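Local coordinates for BpsB (PgaB), Poly-beta-1,6-N-acetyl-D-glucosamine N-deacetylase (Bordetella bronchiseptica RB50, PDB 5BU6), which removes acetyl groups from poly-beta-1,6-N-acetyl-D-glucosamine as a family 4 carbohydrate esterase and is required for biofilm formation, at residues L11-L16 against D65-V70; P77-F82 against I240-Q245; A107-W112 against N157-V162; A164-N169 against G184-D189; A194-D199 against D230-E235. The protein carries 5 engineered substitutions. All blocks are in the same frame, centred on the assembly; numbering follows the deposited sequence.

Contact 1 and contact 2 are neighbours on the parallel sheet of the deacetylase fold, their centres about 12 Å apart, with strands 14-20 and 77-83 paired backbone to backbone. The same sheet runs on through strand 104-108 into contact 3, about 18 Å from contact 2 centre to centre, where His159 meets nickel. Contact 5 packs helix 189-211 on helix 227-235, its centre about 14 Å from that of contact 3, and Asn157 N bonds to Asp199 OD2 between them. Contact 4 lies farthest out, its centre about 40 Å from that of contact 1, tied to contact 5 by the Glu187–Arg195 salt bridge. Along the chain contact 1 closes first, and 77-82 and 240-245 bracket contacts 3, 4 and 5, spanning the metal-site region.

Contact 1: residues L11-L16 against D65-V70; sequences LTFRVL and DSRAGV
Leu11 lays its CD2 methyl on the backbone of Ser66 in helix 60-67, 3.4 Å from Ser66 O and 4.2 Å from Ser66 CB. This is the close-packed part. The Leu11 branch leaves beside its own backbone N (chi1 -64°), which carries CD2 over to the helix, where Ser66 O also takes a weak bond from Gly69 N in the Schellman motif that finishes the helix. The other part is wet and looser. Leu11 O accepts from two waters: one, at 2.6 Å, accepts in turn from Arg67 NH2, and the other, at 2.7 Å, donates to Ser66 OG and accepts from Arg67 NE. The second water lies at the edge of the guanidinium, in its plane. No direct hydrogen bond joins the segments, so this water pair is their polar link. Ser66 OG is also bonded to Ile63 O, and Arg67 NH1 to Val253 O, which give both groups a further partner. Phe13 CE1 comes within 4.2 Å of Arg67 NH2 at an oblique angle. The ring lies against Pro77, and the contact places helix 60-67 next to the N-terminal end of strand 14-20, whose Val15 packs on Leu79 and Thr81 of the adjacent strand 77-83.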
# COMPACT_ATOMS: atom_id res chain seq x y z
N LEU A 11 0.25 22.65 0.36
CA LEU A 11 -0.56 21.63 1.05
C LEU A 11 -1.12 20.52 0.15
O LEU A 11 -1.23 19.38 0.59
CB LEU A 11 -1.74 22.29 1.75
CG LEU A 11 -1.39 23.26 2.87
CD1 LEU A 11 -2.59 24.08 3.24
CD2 LEU A 11 -0.86 22.49 4.07
N THR A 12 -1.51 20.88 -1.07
CA THR A 12 -2.17 19.92 -1.96
C THR A 12 -1.12 19.03 -2.60
O THR A 12 -0.12 19.52 -3.11
CB THR A 12 -3.01 20.65 -3.02
OG1 THR A 12 -4.07 21.36 -2.37
CG2 THR A 12 -3.64 19.67 -4.00
N PHE A 13 -1.33 17.72 -2.55
CA PHE A 13 -0.35 16.80 -3.13
C PHE A 13 -1.00 15.66 -3.93
O PHE A 13 -2.19 15.35 -3.76
CB PHE A 13 0.55 16.24 -2.04
CG PHE A 13 -0.17 15.42 -1.01
CD1 PHE A 13 -0.78 16.02 0.09
CD2 PHE A 13 -0.23 14.03 -1.12
CE1 PHE A 13 -1.44 15.27 1.04
CE2 PHE A 13 -0.89 13.26 -0.16
CZ PHE A 13 -1.49 13.88 0.92
N ARG A 14 -0.21 15.08 -4.83
CA ARG A 14 -0.65 13.89 -5.56
C ARG A 14 0.08 12.66 -5.00
O ARG A 14 1.13 12.79 -4.38
CB ARG A 14 -0.40 14.06 -7.06
CG ARG A 14 -1.35 15.06 -7.74
CD ARG A 14 -2.68 14.42 -8.10
NE ARG A 14 -3.59 15.36 -8.73
CZ ARG A 14 -4.72 15.03 -9.36
NH1 ARG A 14 -5.46 15.98 -9.89
NH2 ARG A 14 -5.10 13.76 -9.45
N VAL A 15 -0.51 11.48 -5.18
CA VAL A 15 0.13 10.22 -4.78
C VAL A 15 0.11 9.28 -5.99
O VAL A 15 -0.91 9.18 -6.68
CB VAL A 15 -0.57 9.54 -3.59
CG1 VAL A 15 0.13 8.24 -3.20
CG2 VAL A 15 -0.62 10.48 -2.38
N LEU A 16 1.23 8.63 -6.23
CA LEU A 16 1.39 7.78 -7.39
C LEU A 16 1.78 6.40 -6.92
O LEU A 16 2.85 6.21 -6.35
CB LEU A 16 2.44 8.39 -8.34
CG LEU A 16 2.60 7.90 -9.77
CD1 LEU A 16 1.32 8.13 -10.57
CD2 LEU A 16 3.80 8.58 -10.42
N ASP A 65 4.01 17.00 8.35
CA ASP A 65 4.53 18.31 8.75
C ASP A 65 3.79 19.47 8.09
O ASP A 65 3.60 20.51 8.70
CB ASP A 65 6.03 18.42 8.44
CG ASP A 65 6.90 17.53 9.33
OD1 ASP A 65 6.38 16.94 10.30
OD2 ASP A 65 8.12 17.44 9.07
N SER A 66 3.37 19.29 6.83
CA SER A 66 2.66 20.39 6.16
C SER A 66 1.28 20.57 6.77
O SER A 66 0.80 21.70 6.91
CB SER A 66 2.55 20.14 4.65
OG SER A 66 1.75 19.00 4.37
N ARG A 67 0.66 19.46 7.14
CA ARG A 67 -0.68 19.51 7.73
C ARG A 67 -0.63 20.16 9.11
O ARG A 67 -1.52 20.95 9.48
CB ARG A 67 -1.30 18.11 7.81
CG ARG A 67 -1.74 17.53 6.45
CD ARG A 67 -2.90 18.33 5.88
NE ARG A 67 -3.35 17.88 4.56
CZ ARG A 67 -4.46 17.18 4.35
NH1 ARG A 67 -5.23 16.82 5.36
NH2 ARG A 67 -4.79 16.83 3.11
N ALA A 68 0.42 19.85 9.87
CA ALA A 68 0.62 20.46 11.20
C ALA A 68 1.07 21.92 11.10
O ALA A 68 1.16 22.63 12.10
CB ALA A 68 1.63 19.65 12.00
N GLY A 69 1.35 22.38 9.88
CA GLY A 69 1.67 23.77 9.62
C GLY A 69 3.08 24.18 10.00
O GLY A 69 3.36 25.36 10.24
N VAL A 70 3.97 23.20 10.05
CA VAL A 70 5.37 23.40 10.42
C VAL A 70 6.24 23.75 9.20
O VAL A 70 7.07 24.65 9.24
CB VAL A 70 5.94 22.14 11.12
CG1 VAL A 70 7.45 22.19 11.23
CG2 VAL A 70 5.31 21.99 12.50
O HOH W 1 -3.59 18.66 1.39
O HOH W 2 -0.75 18.58 3.11

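Contact 2: residues P77-F82 against I240-Q245; sequences PILLTF and IGLTLQ
Leu242 and Thr81 reach toward each other tip to tip, Leu242 CD2 stopping 4.1 Å from Thr81 CG2. The strands behind them do not pair: their nearest CA atoms, those of Thr81 and Leu242, are 9.9 Å apart, and only side chains bridge the interval. The Leu242 branch stands beside its backbone N (chi1 -76°) and drives CD2 at the sheet strand 77-83. On Thr81 the hydroxyl sits between backbone N and carbonyl carbon (chi1 72°), which swings the methyl rather than OG1 toward the leucine. Two residues back on the same strand face, Leu79 brings its CD2 to 4.5 Å from the same Leu242 CD2. One methyl thus faces both Leu79 and Thr81. Around it Val105 of strand 104-108 lies against Leu79 and Thr81, and Met60 and Ile64 of helix 60-67 against Ile240. Thr243 OG1 accepts from Gln245 N at 3.1 Å and forms an ST turn just after the strand. The side chain of Thr81 is about 9 Å from a nickel ion, yet the contact itself is wholly apolar: buried methyl groups in dispersion contact, with no hydrogen bond across, join strand 240-242 to the parallel sheet.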
# COMPACT_ATOMS: atom_id res chain seq x y z
N PRO A 77 4.04 18.72 -5.46
CA PRO A 77 4.52 17.65 -4.58
C PRO A 77 3.87 16.33 -4.94
O PRO A 77 2.67 16.30 -5.23
CB PRO A 77 4.09 18.12 -3.18
CG PRO A 77 2.88 18.87 -3.42
CD PRO A 77 2.99 19.52 -4.79
N ILE A 78 4.65 15.26 -4.92
CA ILE A 78 4.10 13.95 -5.20
C ILE A 78 4.67 12.90 -4.24
O ILE A 78 5.83 12.95 -3.89
CB ILE A 78 4.36 13.54 -6.69
CG1 ILE A 78 3.64 12.24 -7.02
CG2 ILE A 78 5.84 13.46 -7.00
CD1 ILE A 78 3.34 12.09 -8.51
N LEU A 79 3.81 11.98 -3.80
CA LEU A 79 4.20 10.87 -2.95
C LEU A 79 4.27 9.61 -3.82
O LEU A 79 3.29 9.26 -4.48
CB LEU A 79 3.20 10.67 -1.81
CG LEU A 79 3.51 9.57 -0.78
CD1 LEU A 79 4.74 9.98 0.03
CD2 LEU A 79 2.32 9.37 0.14
N LEU A 80 5.42 8.95 -3.82
CA LEU A 80 5.58 7.70 -4.58
C LEU A 80 5.40 6.53 -3.63
O LEU A 80 5.98 6.53 -2.52
CB LEU A 80 6.98 7.64 -5.22
CG LEU A 80 7.45 8.81 -6.06
CD1 LEU A 80 8.91 8.56 -6.51
CD2 LEU A 80 6.53 9.01 -7.27
N THR A 81 4.60 5.54 -4.02
CA THR A 81 4.38 4.38 -3.18
C THR A 81 4.58 3.09 -4.00
O THR A 81 4.26 3.04 -5.20
CB THR A 81 2.97 4.39 -2.54
OG1 THR A 81 1.98 4.11 -3.53
CG2 THR A 81 2.68 5.76 -1.90
N PHE A 82 5.16 2.09 -3.34
CA PHE A 82 5.47 0.78 -3.91
C PHE A 82 4.97 -0.31 -2.96
O PHE A 82 5.56 -0.52 -1.91
CB PHE A 82 6.99 0.64 -4.13
CG PHE A 82 7.56 1.66 -5.07
CD1 PHE A 82 7.96 2.91 -4.59
CD2 PHE A 82 7.67 1.39 -6.42
CE1 PHE A 82 8.47 3.87 -5.46
CE2 PHE A 82 8.18 2.34 -7.30
CZ PHE A 82 8.58 3.59 -6.81
N ILE A 240 -3.30 7.22 9.15
CA ILE A 240 -3.05 7.61 7.78
C ILE A 240 -3.46 6.45 6.90
O ILE A 240 -2.99 5.34 7.10
CB ILE A 240 -1.56 7.97 7.54
CG1 ILE A 240 -1.17 9.22 8.35
CG2 ILE A 240 -1.28 8.16 6.04
CD1 ILE A 240 0.29 9.56 8.23
N GLY A 241 -4.37 6.69 5.96
CA GLY A 241 -4.84 5.59 5.12
C GLY A 241 -4.81 5.97 3.66
O GLY A 241 -5.13 7.10 3.29
N LEU A 242 -4.42 5.03 2.82
CA LEU A 242 -4.34 5.28 1.39
C LEU A 242 -5.32 4.42 0.62
O LEU A 242 -5.31 3.19 0.74
CB LEU A 242 -2.92 5.02 0.90
CG LEU A 242 -1.92 6.13 1.27
CD1 LEU A 242 -1.45 6.05 2.72
CD2 LEU A 242 -0.72 6.10 0.32
N THR A 243 -6.13 5.09 -0.20
CA THR A 243 -7.24 4.50 -0.92
C THR A 243 -6.88 4.39 -2.40
O THR A 243 -5.76 4.69 -2.79
CB THR A 243 -8.50 5.35 -0.77
OG1 THR A 243 -8.39 6.50 -1.62
CG2 THR A 243 -8.64 5.80 0.65
N LEU A 244 -7.82 3.95 -3.23
CA LEU A 244 -7.62 3.95 -4.68
C LEU A 244 -8.53 4.96 -5.38
O LEU A 244 -8.70 4.92 -6.60
CB LEU A 244 -7.84 2.55 -5.28
CG LEU A 244 -6.65 1.59 -5.19
CD1 LEU A 244 -7.03 0.25 -5.78
CD2 LEU A 244 -5.45 2.17 -5.90
N GLN A 245 -9.14 5.84 -4.60
CA GLN A 245 -9.87 6.97 -5.18
C GLN A 245 -8.83 7.90 -5.78
O GLN A 245 -7.85 8.21 -5.13
CB GLN A 245 -10.70 7.67 -4.10
CG GLN A 245 -11.61 8.78 -4.58
CD GLN A 245 -12.19 9.59 -3.43
OE1 GLN A 245 -12.04 9.22 -2.26
NE2 GLN A 245 -12.85 10.70 -3.75

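Contact 3: residues A107-W112 against N157-V162; sequences AVVTSW and NLHRGV. With NI (nickel (II) ion), chain C.
Ser111 and Asn157 bring their backbones closest, 5.6 Å between CA atoms, where the chain leaves strand 104-108 through the N-cap residue Val109 into a short helix and faces a loop with His159 at the centre of an inverse gamma turn. This is the metal site of a family 4 carbohydrate esterase: His159 shares nickel with Asp84 and His154. Two side chains meet the imidazole from the same side, each crossing it at about a right angle. Val109 CG2 approaches obliquely, 3.5 Å from His159 CD2. Trp112 CH2 lies over one face of the imidazole, offset toward its rim, 3.6 Å from His159 ND1. The two rings are tilted 43° against each other with centroids 4.8 Å apart. His159 gets there with CG anti to its backbone N (chi1 -154°), which extends the ring past these partners to the ion. Val109 works on both rings, since its other methyl, CG1, sits over the centre of the Trp112 ring, 3.6 Å above the plane. Tyr222 adds an edge-to-face neighbour to His159, and Ile121 and Leu123 pack on Trp112, packing that probably helps to position the metal ligand. Farther along, Ser111 OG lies alongside Asn157 at 3.7 Å from Asn157 OD1 but is hydrogen-bonded to His156 O. The loop is braced within itself by Arg160 NE, 3.0 Å from Asn157 O and above that carbonyl plane. At the metal, His159 NE2 binds nickel at 2.1 Å, beside two coordinated waters.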
# COMPACT_ATOMS: atom_id res chain seq x y z
N ALA A 107 4.82 -0.52 1.17
CA ALA A 107 3.76 -1.11 1.99
C ALA A 107 3.90 -2.63 1.93
O ALA A 107 3.95 -3.22 0.83
CB ALA A 107 2.38 -0.66 1.52
N VAL A 108 3.99 -3.23 3.11
CA VAL A 108 4.35 -4.64 3.29
C VAL A 108 3.13 -5.49 3.61
O VAL A 108 2.39 -5.15 4.51
CB VAL A 108 5.36 -4.75 4.47
CG1 VAL A 108 5.64 -6.19 4.82
CG2 VAL A 108 6.63 -3.97 4.14
N VAL A 109 2.89 -6.59 2.88
CA VAL A 109 1.87 -7.55 3.30
C VAL A 109 2.57 -8.53 4.23
O VAL A 109 3.38 -9.34 3.79
CB VAL A 109 1.24 -8.33 2.14
CG1 VAL A 109 0.16 -9.26 2.66
CG2 VAL A 109 0.68 -7.37 1.07
N THR A 110 2.32 -8.43 5.53
CA THR A 110 3.26 -9.07 6.44
C THR A 110 3.10 -10.60 6.48
O THR A 110 4.03 -11.30 6.86
CB THR A 110 3.17 -8.48 7.87
OG1 THR A 110 1.84 -8.56 8.37
CG2 THR A 110 3.60 -7.01 7.84
N SER A 111 1.96 -11.13 6.08
CA SER A 111 1.86 -12.59 6.05
C SER A 111 2.68 -13.18 4.88
O SER A 111 2.98 -14.37 4.88
CB SER A 111 0.39 -13.07 5.96
OG SER A 111 -0.14 -12.83 4.68
N TRP A 112 3.04 -12.33 3.92
CA TRP A 112 3.88 -12.73 2.80
C TRP A 112 5.35 -12.62 3.16
O TRP A 112 6.11 -13.57 3.04
CB TRP A 112 3.58 -11.85 1.57
CG TRP A 112 2.21 -12.01 1.01
CD1 TRP A 112 1.26 -12.88 1.41
CD2 TRP A 112 1.63 -11.25 -0.07
NE1 TRP A 112 0.12 -12.72 0.66
CE2 TRP A 112 0.33 -11.73 -0.27
CE3 TRP A 112 2.09 -10.21 -0.87
CZ2 TRP A 112 -0.53 -11.22 -1.24
CZ3 TRP A 112 1.24 -9.70 -1.86
CH2 TRP A 112 -0.05 -10.21 -2.02
N ASN A 157 -3.00 -10.17 6.40
CA ASN A 157 -3.56 -11.16 5.48
C ASN A 157 -4.89 -10.69 4.88
O ASN A 157 -5.84 -11.44 4.82
CB ASN A 157 -3.73 -12.49 6.20
CG ASN A 157 -4.01 -13.65 5.26
OD1 ASN A 157 -3.68 -13.59 4.07
ND2 ASN A 157 -4.62 -14.70 5.80
N LEU A 158 -4.96 -9.44 4.47
CA LEU A 158 -6.20 -8.96 3.83
C LEU A 158 -6.00 -8.76 2.34
O LEU A 158 -6.89 -8.23 1.66
CB LEU A 158 -6.66 -7.66 4.47
CG LEU A 158 -6.97 -7.77 5.96
CD1 LEU A 158 -7.34 -6.39 6.46
CD2 LEU A 158 -8.07 -8.76 6.23
N HIS A 159 -4.84 -9.15 1.83
CA HIS A 159 -4.53 -8.92 0.41
C HIS A 159 -5.01 -10.12 -0.42
O HIS A 159 -4.23 -10.77 -1.12
CB HIS A 159 -3.03 -8.67 0.23
CG HIS A 159 -2.69 -7.85 -0.98
ND1 HIS A 159 -3.08 -8.21 -2.25
CD2 HIS A 159 -1.97 -6.72 -1.12
CE1 HIS A 159 -2.64 -7.32 -3.12
NE2 HIS A 159 -1.96 -6.40 -2.46
N ARG A 160 -6.30 -10.43 -0.31
CA ARG A 160 -6.87 -11.59 -0.98
C ARG A 160 -8.37 -11.49 -0.98
O ARG A 160 -8.95 -10.61 -0.33
CB ARG A 160 -6.44 -12.87 -0.27
CG ARG A 160 -6.91 -12.88 1.16
CD ARG A 160 -6.48 -14.08 1.98
NE ARG A 160 -6.86 -13.82 3.37
CZ ARG A 160 -7.96 -14.28 3.96
NH1 ARG A 160 -8.22 -13.95 5.22
NH2 ARG A 160 -8.80 -15.08 3.31
N GLY A 161 -9.00 -12.40 -1.71
CA GLY A 161 -10.45 -12.47 -1.75
C GLY A 161 -10.96 -13.45 -0.73
O GLY A 161 -10.28 -14.43 -0.41
N VAL A 162 -12.16 -13.19 -0.21
CA VAL A 162 -12.85 -14.10 0.69
C VAL A 162 -14.26 -14.33 0.17
O VAL A 162 -14.73 -13.61 -0.70
CB VAL A 162 -12.95 -13.57 2.12
CG1 VAL A 162 -11.58 -13.26 2.66
CG2 VAL A 162 -13.85 -12.34 2.18
NI NI C . -1.10 -4.68 -3.24
O HOH W 3 -0.16 -3.03 -4.19
O HOH W 4 -1.07 -5.46 -5.26

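Contact 4: residues A164-N169 against G184-D189; sequences ANPQGN and GRYEND
Tyr186 touches Ala164 by its ring edge: Ala164 O lies near the ring plane, 3.3 Å from Tyr186 CE1. The polar oxygen meets the slightly positive rim of the aromatic ring, an electrostatically sensible approach although not a conventional hydrogen bond. The tyrosine CG stands beside its backbone N (chi1 -63°), and the long side chain then reaches across to the loop 164-169. Van der Waals contacts come next. The phenol oxygen, Tyr186 OH, rests 3.7 Å from Pro166 CD, the proline and the tyrosine crossing at about a right angle, and it stays 4.2 Å from Asn165 CA. Tyr179, in the partner strand, meets Tyr186 edge-to-face and also touches Pro166, so the two tyrosines and the proline form one surface patch. No hydrogen bond crosses between the segments; those within the loop organise its turn. Asn165 OD1 accepts from Gly168 N at 3.2 Å, nearly straight at 164°, and from Asn169 N at 3.0 Å, the two donors coming from opposite faces of the amide plane. OD1 with Gly168 N makes an Asx motif, and Asn165 ND2 adds a side-chain bond to Asn169 OD1 at 3.0 Å, in its own amide plane but above that of the Asn169 carbonyl. Ala164 N to Asn169 O, also 3.0 Å, closes the turn. The loop joins antiparallel strands 161-163 and 170-172, and Tyr186 belongs to the two-stranded unit 179-180 and 185-186, where Gly184 and Arg185 make a G1 beta bulge: this is the packing of two neighbouring beta hairpins at the protein surface.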
# COMPACT_ATOMS: atom_id res chain seq x y z
N ALA A 164 -17.93 -13.98 -0.30
CA ALA A 164 -18.99 -13.01 -0.08
C ALA A 164 -20.38 -13.64 0.03
O ALA A 164 -21.27 -13.07 0.67
CB ALA A 164 -18.99 -12.00 -1.20
N ASN A 165 -20.58 -14.79 -0.60
CA ASN A 165 -21.87 -15.47 -0.60
C ASN A 165 -21.70 -17.00 -0.67
O ASN A 165 -20.61 -17.48 -0.97
CB ASN A 165 -22.75 -14.96 -1.75
CG ASN A 165 -22.11 -15.14 -3.12
OD1 ASN A 165 -21.23 -15.99 -3.31
ND2 ASN A 165 -22.55 -14.35 -4.08
N PRO A 166 -22.77 -17.76 -0.39
CA PRO A 166 -22.65 -19.23 -0.39
C PRO A 166 -22.11 -19.84 -1.68
O PRO A 166 -21.39 -20.83 -1.59
CB PRO A 166 -24.08 -19.70 -0.14
CG PRO A 166 -24.67 -18.62 0.70
CD PRO A 166 -24.05 -17.33 0.21
N GLN A 167 -22.45 -19.28 -2.85
CA GLN A 167 -22.07 -19.93 -4.11
C GLN A 167 -20.56 -19.90 -4.35
O GLN A 167 -19.96 -20.94 -4.60
CB GLN A 167 -22.80 -19.29 -5.30
CG GLN A 167 -22.96 -17.79 -5.24
CD GLN A 167 -24.24 -17.37 -4.56
OE1 GLN A 167 -24.37 -17.48 -3.34
NE2 GLN A 167 -25.21 -16.90 -5.34
N GLY A 168 -19.96 -18.72 -4.26
CA GLY A 168 -18.51 -18.62 -4.42
C GLY A 168 -17.98 -17.30 -4.94
O GLY A 168 -16.79 -17.19 -5.23
N ASN A 169 -18.85 -16.30 -5.06
CA ASN A 169 -18.42 -14.98 -5.49
C ASN A 169 -17.51 -14.37 -4.43
O ASN A 169 -17.82 -14.41 -3.24
CB ASN A 169 -19.62 -14.06 -5.75
CG ASN A 169 -20.57 -14.61 -6.81
OD1 ASN A 169 -21.71 -14.17 -6.92
ND2 ASN A 169 -20.10 -15.58 -7.58
N GLY A 184 -22.05 -21.80 8.99
CA GLY A 184 -23.27 -21.75 8.22
C GLY A 184 -23.88 -20.35 8.25
O GLY A 184 -25.10 -20.18 8.16
N ARG A 185 -23.02 -19.35 8.39
CA ARG A 185 -23.48 -17.98 8.57
C ARG A 185 -22.43 -16.94 8.15
O ARG A 185 -21.27 -17.28 7.92
CB ARG A 185 -23.89 -17.76 10.03
CG ARG A 185 -22.73 -17.65 11.01
CD ARG A 185 -23.23 -17.67 12.46
NE ARG A 185 -22.28 -17.06 13.38
CZ ARG A 185 -22.57 -16.05 14.19
NH1 ARG A 185 -21.64 -15.55 15.00
NH2 ARG A 185 -23.80 -15.54 14.21
N TYR A 186 -22.84 -15.68 8.02
CA TYR A 186 -21.91 -14.58 7.81
C TYR A 186 -21.26 -14.18 9.14
O TYR A 186 -21.83 -14.43 10.20
CB TYR A 186 -22.61 -13.35 7.18
CG TYR A 186 -23.21 -13.59 5.81
CD1 TYR A 186 -22.43 -13.48 4.66
CD2 TYR A 186 -24.54 -13.91 5.66
CE1 TYR A 186 -22.97 -13.70 3.40
CE2 TYR A 186 -25.09 -14.13 4.41
CZ TYR A 186 -24.30 -14.02 3.28
OH TYR A 186 -24.86 -14.25 2.04
N GLU A 187 -20.07 -13.60 9.08
CA GLU A 187 -19.50 -12.91 10.23
C GLU A 187 -20.44 -11.81 10.70
O GLU A 187 -20.97 -11.08 9.88
CB GLU A 187 -18.15 -12.27 9.87
CG GLU A 187 -17.00 -13.23 9.78
CD GLU A 187 -15.69 -12.52 9.53
OE1 GLU A 187 -15.69 -11.52 8.78
OE2 GLU A 187 -14.67 -12.95 10.09
N ASN A 188 -20.62 -11.68 12.01
CA ASN A 188 -21.34 -10.53 12.54
C ASN A 188 -20.39 -9.34 12.65
O ASN A 188 -19.19 -9.46 12.38
CB ASN A 188 -21.97 -10.85 13.90
CG ASN A 188 -20.94 -11.19 14.97
OD1 ASN A 188 -20.04 -10.40 15.24
ND2 ASN A 188 -21.09 -12.35 15.59
N ASP A 189 -20.93 -8.19 13.04
CA ASP A 189 -20.15 -6.96 13.09
C ASP A 189 -18.99 -7.04 14.07
O ASP A 189 -17.88 -6.62 13.75
CB ASP A 189 -21.06 -5.78 13.44
CG ASP A 189 -21.98 -5.39 12.29
OD1 ASP A 189 -21.55 -5.53 11.12
OD2 ASP A 189 -23.12 -4.96 12.56

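Contact 5: residues A194-D199 against D230-E235; sequences ARVRQD and DQVAAE
Val232 is the first residue of 230-235 to touch the other helix, its CG1 methyl pressed on the backbone of Arg197, 3.4 Å from Arg197 CA. The same methyl touches Arg197 CB at 3.6 Å and lies 4.0 Å from Val196 CG1, the buried side of the contact. Val232 CG2 sits 3.9 Å from Arg197 NH2 at an oblique angle, so the valine lies against the arginine side chain, which it crosses at about a right angle. The short helix segments run 9.2 Å apart at closest approach, with a crossing angle of -40°. Next in sequence, Ala233 packs on Leu200 of helix 189-211. Farther on, Glu235 extends its carboxylate toward Arg197. The arginine chain bends at chi3 (-68°) and turns its guanidinium to meet it, the two flat groups only 7° from coplanar. Glu235 OE1 receives both donors in this salt bridge: Arg197 NE at 2.5 Å, a very short value that should be read with caution, and Arg197 NH2 more weakly at 3.0 Å. Glu235 OE2 has a long, weak ion pair with Arg193. Because a single oxygen takes both N-H groups, it is a bifurcated acceptor, not the two-oxygen bidentate pairing. The charged pair is on the more exposed side, with apolar packing of Val232 on Val196 and the Arg197 backbone on the buried side.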
# COMPACT_ATOMS: atom_id res chain seq x y z
N ALA A 194 -13.23 -7.45 14.79
CA ALA A 194 -12.15 -8.17 15.47
C ALA A 194 -11.12 -8.73 14.48
O ALA A 194 -9.91 -8.60 14.69
CB ALA A 194 -12.71 -9.28 16.33
N ARG A 195 -11.60 -9.36 13.41
CA ARG A 195 -10.69 -9.91 12.41
C ARG A 195 -9.83 -8.82 11.79
O ARG A 195 -8.60 -8.94 11.73
CB ARG A 195 -11.47 -10.68 11.34
CG ARG A 195 -10.61 -11.28 10.21
CD ARG A 195 -11.43 -12.22 9.30
NE ARG A 195 -12.57 -11.54 8.67
CZ ARG A 195 -12.47 -10.77 7.59
NH1 ARG A 195 -11.30 -10.58 7.01
NH2 ARG A 195 -13.55 -10.19 7.08
N VAL A 196 -10.45 -7.73 11.33
CA VAL A 196 -9.68 -6.66 10.72
C VAL A 196 -8.74 -5.99 11.73
O VAL A 196 -7.59 -5.70 11.39
CB VAL A 196 -10.58 -5.58 10.10
CG1 VAL A 196 -9.76 -4.44 9.58
CG2 VAL A 196 -11.44 -6.19 8.98
N ARG A 197 -9.21 -5.76 12.95
CA ARG A 197 -8.33 -5.18 13.98
C ARG A 197 -7.08 -6.01 14.27
O ARG A 197 -5.98 -5.49 14.27
CB ARG A 197 -9.08 -4.98 15.30
CG ARG A 197 -8.39 -3.98 16.21
CD ARG A 197 -9.10 -3.86 17.54
NE ARG A 197 -10.43 -3.25 17.42
CZ ARG A 197 -11.57 -3.93 17.46
NH1 ARG A 197 -11.56 -5.24 17.61
NH2 ARG A 197 -12.73 -3.29 17.36
N GLN A 198 -7.28 -7.30 14.52
CA GLN A 198 -6.16 -8.20 14.79
C GLN A 198 -5.19 -8.24 13.62
O GLN A 198 -3.98 -8.25 13.82
CB GLN A 198 -6.68 -9.61 15.10
CG GLN A 198 -5.59 -10.61 15.45
CD GLN A 198 -5.08 -10.47 16.88
OE1 GLN A 198 -4.38 -9.51 17.21
NE2 GLN A 198 -5.44 -11.42 17.73
N ASP A 199 -5.73 -8.24 12.40
CA ASP A 199 -4.89 -8.18 11.20
C ASP A 199 -3.98 -6.96 11.20
O ASP A 199 -2.77 -7.08 11.03
CB ASP A 199 -5.74 -8.18 9.94
CG ASP A 199 -4.91 -8.34 8.68
OD1 ASP A 199 -4.32 -7.34 8.23
OD2 ASP A 199 -4.85 -9.48 8.16
N ASP A 230 -11.98 1.90 8.87
CA ASP A 230 -11.29 3.14 9.19
C ASP A 230 -11.28 3.36 10.70
O ASP A 230 -10.30 3.82 11.27
CB ASP A 230 -11.94 4.33 8.47
CG ASP A 230 -11.74 4.25 6.95
OD1 ASP A 230 -10.86 3.49 6.51
OD2 ASP A 230 -12.48 4.93 6.21
N GLN A 231 -12.38 3.00 11.34
CA GLN A 231 -12.50 3.14 12.79
C GLN A 231 -11.53 2.20 13.51
O GLN A 231 -10.88 2.57 14.47
CB GLN A 231 -13.93 2.87 13.23
CG GLN A 231 -14.17 3.09 14.70
CD GLN A 231 -15.56 2.65 15.11
OE1 GLN A 231 -16.49 2.66 14.30
NE2 GLN A 231 -15.70 2.24 16.37
N VAL A 232 -11.45 0.98 13.01
CA VAL A 232 -10.57 -0.02 13.57
C VAL A 232 -9.09 0.33 13.34
O VAL A 232 -8.26 0.14 14.22
CB VAL A 232 -10.91 -1.40 12.96
CG1 VAL A 232 -9.72 -2.28 12.95
CG2 VAL A 232 -12.07 -2.04 13.70
N ALA A 233 -8.77 0.86 12.16
CA ALA A 233 -7.40 1.32 11.89
C ALA A 233 -7.01 2.40 12.90
O ALA A 233 -5.89 2.41 13.40
CB ALA A 233 -7.29 1.84 10.47
N ALA A 234 -7.93 3.30 13.18
CA ALA A 234 -7.71 4.36 14.17
C ALA A 234 -7.43 3.79 15.57
O ALA A 234 -6.58 4.31 16.29
CB ALA A 234 -8.89 5.29 14.22
N GLU A 235 -8.13 2.72 15.92
CA GLU A 235 -7.95 2.10 17.24
C GLU A 235 -6.55 1.54 17.39
O GLU A 235 -5.99 1.57 18.49
CB GLU A 235 -8.98 0.99 17.48
CG GLU A 235 -10.41 1.47 17.60
CD GLU A 235 -11.41 0.33 17.51
OE1 GLU A 235 -10.99 -0.85 17.60
OE2 GLU A 235 -12.61 0.61 17.34